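Local coordinates for protein methylornithine synthase PylB (Methanosarcina barkeri, PDB 3T7V) that isomerises L-lysine to (3R)-3-methyl-D-ornithine by radical SAM chemistry with a [4Fe-4S] cluster and S-adenosylmethionine, a step in pyrrolysine biosynthesis, at residues 260-265 / 290-295; 284-289 / 328-333. All coordinates share one frame; numbering follows the deposited sequence.

Contact 1. Residues 260-265 / 290-295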
loop_
_atom_site.group_PDB
_atom_site.type_symbol
_atom_site.label_atom_id
_atom_site.label_comp_id
_atom_site.label_asym_id
_atom_site.label_seq_id
_atom_site.Cartn_x
_atom_site.Cartn_y
_atom_site.Cartn_z
ATOM N N LYS A 260 -3.007 6.632 -13.804
ATOM C CA LYS A 260 -3.674 5.799 -14.812
ATOM C C LYS A 260 -3.938 4.391 -14.263
ATOM O O LYS A 260 -4.989 3.813 -14.452
ATOM C CB LYS A 260 -2.749 5.730 -16.076
ATOM C CG LYS A 260 -3.341 5.124 -17.306
ATOM C CD LYS A 260 -2.718 5.793 -18.607
ATOM C CE LYS A 260 -1.233 5.824 -18.480
ATOM N NZ LYS A 260 -0.668 5.947 -19.866
ATOM N N ILE A 261 -2.949 3.837 -13.561
ATOM C CA ILE A 261 -3.131 2.479 -13.119
ATOM C C ILE A 261 -4.115 2.409 -11.959
ATOM O O ILE A 261 -4.857 1.454 -11.830
ATOM C CB ILE A 261 -1.790 1.834 -12.730
ATOM C CG1 ILE A 261 -0.927 1.688 -14.038
ATOM C CG2 ILE A 261 -1.923 0.443 -12.059
ATOM C CD1 ILE A 261 0.495 1.420 -13.680
ATOM N N ILE A 262 -4.138 3.444 -11.092
ATOM C CA ILE A 262 -5.202 3.517 -10.026
ATOM C C ILE A 262 -6.601 3.457 -10.650
ATOM O O ILE A 262 -7.474 2.737 -10.178
ATOM C CB ILE A 262 -5.040 4.732 -9.112
ATOM C CG1 ILE A 262 -3.848 4.555 -8.196
ATOM C CG2 ILE A 262 -6.319 4.959 -8.314
ATOM C CD1 ILE A 262 -3.496 5.835 -7.466
ATOM N N SER A 263 -6.763 4.264 -11.731
ATOM C CA SER A 263 -8.097 4.247 -12.370
ATOM C C SER A 263 -8.396 2.887 -12.975
ATOM O O SER A 263 -9.500 2.389 -12.833
ATOM C CB SER A 263 -8.175 5.286 -13.456
ATOM O OG SER A 263 -7.977 6.581 -12.919
ATOM N N VAL A 264 -7.403 2.253 -13.604
ATOM C CA VAL A 264 -7.642 0.928 -14.167
ATOM C C VAL A 264 -7.941 -0.072 -13.041
ATOM O O VAL A 264 -8.841 -0.925 -13.163
ATOM C CB VAL A 264 -6.392 0.490 -14.987
ATOM C CG1 VAL A 264 -6.526 -0.968 -15.355
ATOM C CG2 VAL A 264 -6.349 1.338 -16.279
ATOM N N LEU A 265 -7.230 0.033 -11.894
ATOM C CA LEU A 265 -7.534 -0.881 -10.770
ATOM C C LEU A 265 -8.959 -0.681 -10.289
ATOM O O LEU A 265 -9.610 -1.642 -9.863
ATOM C CB LEU A 265 -6.588 -0.569 -9.551
ATOM C CG LEU A 265 -5.167 -1.162 -9.777
ATOM C CD1 LEU A 265 -4.234 -0.616 -8.641
ATOM C CD2 LEU A 265 -5.132 -2.671 -9.774
ATOM N N LEU A 290 -6.825 10.157 -5.087
ATOM C CA LEU A 290 -8.276 10.044 -4.835
ATOM C C LEU A 290 -9.124 10.400 -6.058
ATOM O O LEU A 290 -10.116 9.669 -6.379
ATOM C CB LEU A 290 -8.745 10.932 -3.655
ATOM C CG LEU A 290 -8.096 10.504 -2.300
ATOM C CD1 LEU A 290 -8.306 11.650 -1.289
ATOM C CD2 LEU A 290 -8.730 9.179 -1.781
ATOM N N ASN A 291 -8.711 11.447 -6.813
ATOM C CA ASN A 291 -9.467 11.776 -8.028
ATOM C C ASN A 291 -9.237 10.816 -9.161
ATOM O O ASN A 291 -9.934 10.896 -10.162
ATOM C CB ASN A 291 -9.111 13.200 -8.440
ATOM C CG ASN A 291 -9.765 14.218 -7.537
ATOM O OD1 ASN A 291 -10.836 13.942 -6.917
ATOM N ND2 ASN A 291 -9.177 15.404 -7.461
ATOM N N ALA A 292 -8.324 9.868 -9.022
ATOM C CA ALA A 292 -8.171 8.775 -10.018
ATOM C C ALA A 292 -8.924 7.494 -9.547
ATOM O O ALA A 292 -8.952 6.504 -10.290
ATOM C CB ALA A 292 -6.695 8.418 -10.190
ATOM N N GLY A 293 -9.553 7.529 -8.366
ATOM C CA GLY A 293 -10.366 6.371 -7.926
ATOM C C GLY A 293 -9.946 5.693 -6.641
ATOM O O GLY A 293 -10.551 4.732 -6.246
ATOM N N ALA A 294 -8.934 6.208 -5.981
ATOM C CA ALA A 294 -8.559 5.601 -4.692
ATOM C C ALA A 294 -9.623 5.914 -3.618
ATOM O O ALA A 294 -10.387 6.867 -3.720
ATOM C CB ALA A 294 -7.203 6.135 -4.225
ATOM N N ASN A 295 -9.633 5.097 -2.560
ATOM C CA ASN A 295 -10.640 5.292 -1.463
ATOM C C ASN A 295 -10.075 5.193 -0.038
ATOM O O ASN A 295 -10.820 5.199 0.891
ATOM C CB ASN A 295 -11.885 4.404 -1.689
ATOM C CG ASN A 295 -11.576 2.908 -1.549
ATOM O OD1 ASN A 295 -10.480 2.495 -1.586
ATOM N ND2 ASN A 295 -12.572 2.111 -1.465
#
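The carbonyl oxygen of A292 is met by two groups of S263, a residue within helix 258-268. The hydroxyl OG of S263 donates to A292 O at 2.8 Å, lying in the carbonyl plane on a lone pair with a C=O...OG angle of 122°. S263 CA adds a CA-H...O contact to A292 O at 3.2 Å, bent to 125° at the hydrogen. With chi1 at -61°, OG stands beside its own backbone N and opposite the carbonyl carbon, which turns it to the A292 loop; from there it also keeps a weak bond to L259 O, one turn back in its helix. A backbone oxygen of a buried residue at this turn is thus satisfied by a side chain of the neighbouring helix. I262 supplies the apolar half. Its CG2 branch, anti to the backbone N, comes alongside the loop, 4.0 Å from A292 CB and 3.7 Å from the backbone A294 N; A294 CB is somewhat farther. The loop meets the helix through small residues, so S263 CA and A292 CA come within 5.1 Å. G293 has a positive phi, where a CB would be jammed against the preceding carbonyl oxygen; one would also point to the I262-S263 backbone. The G293 carbonyl accepts from R266 NE, a second tie to helix 258-268, while R51 NH1 binds the oxygens of L290 and A294. I262 also touches V236 of strand 233-238, and its side chain lies about 7 Å from that of the substrate-binding R235. The turn after helix 278-291 is a Schellman motif, with G293 N bonded back to L290 O, and it leads into strand 296-300 of the radical SAM TIM-type barrel.

Contact 2. Residues 284-289 / 328-333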
loop_
_atom_site.group_PDB
_atom_site.type_symbol
_atom_site.label_atom_id
_atom_site.label_comp_id
_atom_site.label_asym_id
_atom_site.label_seq_id
_atom_site.Cartn_x
_atom_site.Cartn_y
_atom_site.Cartn_z
ATOM N N ASP A 284 -0.616 16.743 -1.701
ATOM C CA ASP A 284 -1.055 17.156 -3.056
ATOM C C ASP A 284 -1.245 15.921 -3.955
ATOM O O ASP A 284 -2.188 15.814 -4.773
ATOM C CB ASP A 284 -0.012 18.081 -3.720
ATOM C CG ASP A 284 0.178 19.421 -2.983
ATOM O OD1 ASP A 284 -0.751 19.870 -2.245
ATOM O OD2 ASP A 284 1.242 20.066 -3.184
ATOM N N GLY A 285 -0.319 14.962 -3.809
ATOM C CA GLY A 285 -0.398 13.733 -4.598
ATOM C C GLY A 285 -1.634 12.920 -4.200
ATOM O O GLY A 285 -2.240 12.204 -5.024
ATOM N N MET A 286 -2.011 12.996 -2.933
ATOM C CA MET A 286 -3.223 12.294 -2.424
ATOM C C MET A 286 -4.463 12.770 -3.183
ATOM O O MET A 286 -5.349 11.939 -3.531
ATOM C CB MET A 286 -3.390 12.558 -0.916
ATOM C CG MET A 286 -4.643 11.872 -0.306
ATOM S SD MET A 286 -5.098 12.742 1.225
ATOM C CE MET A 286 -5.800 14.293 0.578
ATOM N N VAL A 287 -4.562 14.092 -3.403
ATOM C CA VAL A 287 -5.699 14.631 -4.123
ATOM C C VAL A 287 -5.798 13.988 -5.525
ATOM O O VAL A 287 -6.883 13.513 -5.909
ATOM C CB VAL A 287 -5.570 16.163 -4.231
ATOM C CG1 VAL A 287 -6.773 16.735 -5.010
ATOM C CG2 VAL A 287 -5.571 16.734 -2.811
ATOM N N LEU A 288 -4.682 13.887 -6.221
ATOM C CA LEU A 288 -4.665 13.356 -7.580
ATOM C C LEU A 288 -5.076 11.872 -7.562
ATOM O O LEU A 288 -5.794 11.340 -8.443
ATOM C CB LEU A 288 -3.254 13.481 -8.143
ATOM C CG LEU A 288 -2.795 14.926 -8.466
ATOM C CD1 LEU A 288 -1.320 15.007 -8.833
ATOM C CD2 LEU A 288 -3.653 15.468 -9.591
ATOM N N ARG A 289 -4.581 11.192 -6.529
ATOM C CA ARG A 289 -4.831 9.696 -6.435
ATOM C C ARG A 289 -6.256 9.419 -6.046
ATOM O O ARG A 289 -6.898 8.506 -6.628
ATOM C CB ARG A 289 -3.848 9.062 -5.427
ATOM C CG ARG A 289 -2.404 9.023 -5.983
ATOM C CD ARG A 289 -1.320 9.035 -4.895
ATOM N NE ARG A 289 -0.030 8.794 -5.568
ATOM C CZ ARG A 289 0.679 9.719 -6.261
ATOM N NH1 ARG A 289 0.236 10.984 -6.405
ATOM N NH2 ARG A 289 1.811 9.344 -6.870
ATOM N N VAL A 328 -7.374 15.291 6.699
ATOM C CA VAL A 328 -8.820 15.462 6.784
ATOM C C VAL A 328 -9.201 16.863 6.291
ATOM O O VAL A 328 -10.255 17.019 5.656
ATOM C CB VAL A 328 -9.299 15.167 8.214
ATOM C CG1 VAL A 328 -10.776 15.584 8.361
ATOM C CG2 VAL A 328 -9.157 13.685 8.553
ATOM N N ARG A 329 -8.372 17.853 6.597
ATOM C CA ARG A 329 -8.616 19.257 6.104
ATOM C C ARG A 329 -8.670 19.224 4.588
ATOM O O ARG A 329 -9.546 19.868 3.986
ATOM C CB ARG A 329 -7.476 20.176 6.568
ATOM C CG ARG A 329 -7.494 21.580 5.946
ATOM C CD ARG A 329 -6.428 22.528 6.530
ATOM N NE ARG A 329 -6.440 23.821 5.830
ATOM C CZ ARG A 329 -5.606 24.843 6.065
ATOM N NH1 ARG A 329 -5.730 25.969 5.365
ATOM N NH2 ARG A 329 -4.645 24.745 6.987
ATOM N N ARG A 330 -7.688 18.533 3.949
ATOM C CA ARG A 330 -7.666 18.533 2.496
ATOM C C ARG A 330 -8.890 17.733 1.955
ATOM O O ARG A 330 -9.461 18.124 0.929
ATOM C CB ARG A 330 -6.332 17.973 1.952
ATOM C CG ARG A 330 -6.198 18.048 0.439
ATOM C CD ARG A 330 -6.030 19.491 -0.068
ATOM N NE ARG A 330 -4.871 20.055 0.616
ATOM C CZ ARG A 330 -3.639 20.132 0.093
ATOM N NH1 ARG A 330 -3.399 19.670 -1.132
ATOM N NH2 ARG A 330 -2.640 20.656 0.804
ATOM N N LEU A 331 -9.258 16.619 2.588
ATOM C CA LEU A 331 -10.472 15.880 2.102
ATOM C C LEU A 331 -11.691 16.831 2.142
ATOM O O LEU A 331 -12.532 16.761 1.232
ATOM C CB LEU A 331 -10.799 14.711 3.038
ATOM C CG LEU A 331 -9.657 13.678 2.992
ATOM C CD1 LEU A 331 -10.071 12.598 3.980
ATOM C CD2 LEU A 331 -9.563 13.031 1.621
ATOM N N GLU A 332 -11.822 17.626 3.217
ATOM C CA GLU A 332 -12.975 18.553 3.328
ATOM C C GLU A 332 -13.032 19.522 2.114
ATOM O O GLU A 332 -14.116 19.727 1.468
ATOM C CB GLU A 332 -12.922 19.296 4.644
ATOM C CG GLU A 332 -14.237 20.092 4.851
ATOM C CD GLU A 332 -14.240 21.011 6.073
ATOM O OE1 GLU A 332 -13.283 21.823 6.240
ATOM O OE2 GLU A 332 -15.222 20.942 6.860
ATOM N N ILE A 333 -11.873 20.093 1.779
ATOM C CA ILE A 333 -11.729 20.955 0.578
ATOM C C ILE A 333 -12.181 20.242 -0.705
ATOM O O ILE A 333 -12.834 20.823 -1.587
ATOM C CB ILE A 333 -10.264 21.416 0.476
ATOM C CG1 ILE A 333 -10.021 22.520 1.509
ATOM C CG2 ILE A 333 -9.917 21.855 -0.933
ATOM C CD1 ILE A 333 -8.555 22.789 1.812
#
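M286 and V287 of helix 278-291 pack against R330 and L331 of helix 324-334, two helices on the outside of the TIM-type barrel; the axes of the two short segments approach to 10.6 Å and cross at -44°. The apolar part centres on the aliphatic stem of R330. V287 CG2 meets R330 CG at 3.6 Å, the two side chains crossing at about a right angle. The M286 chain, bent at chi3 (73°), brings its CE to R330 CG at 3.8 Å and to L331 CD2 at 4.1 Å; V327, also of helix 324-334, touches M286 as well. The polar part is a salt bridge between R330 and D284 at the partly exposed margin. R330 leaves its helix with CG anti to the backbone N and then folds at chi2 and chi3, swinging its guanidinium back to D284. With an alanine here, D284 would probably lose its cationic partner, and M286 CE and V287 CG2 the methylenes they rest on. Carboxylate and guanidinium planes are 36° apart, yet OD1 sits within the guanidinium plane. R330 NH1 donates to D284 OD1 at 2.9 Å, almost perfectly straight and nearly along the C-O axis of the carboxylate.

Both contacts draw on helix 278-291 and the turn that ends it: contact 2 uses the helix itself, contact 1 the turn A292-A294 at its end. Their centres lie about 14 Å apart, and their segments alternate along the chain, 260-265, 284-289, 290-295, 328-333. Helix 278-291 with its turn lies between helix 258-268 and helix 324-334. The two sites also touch directly: I262 CD1 packs on R289 CG, L290 CD1 on L331 CD2, and A294 N probably bonds to R289 O. Strands 275-277 and 296-300, which flank helix 278-291 in sequence, carry the substrate-binding S277, T298 and S299, consistent with this packing belonging to the helical layer outside the strands that hold that part of the substrate site.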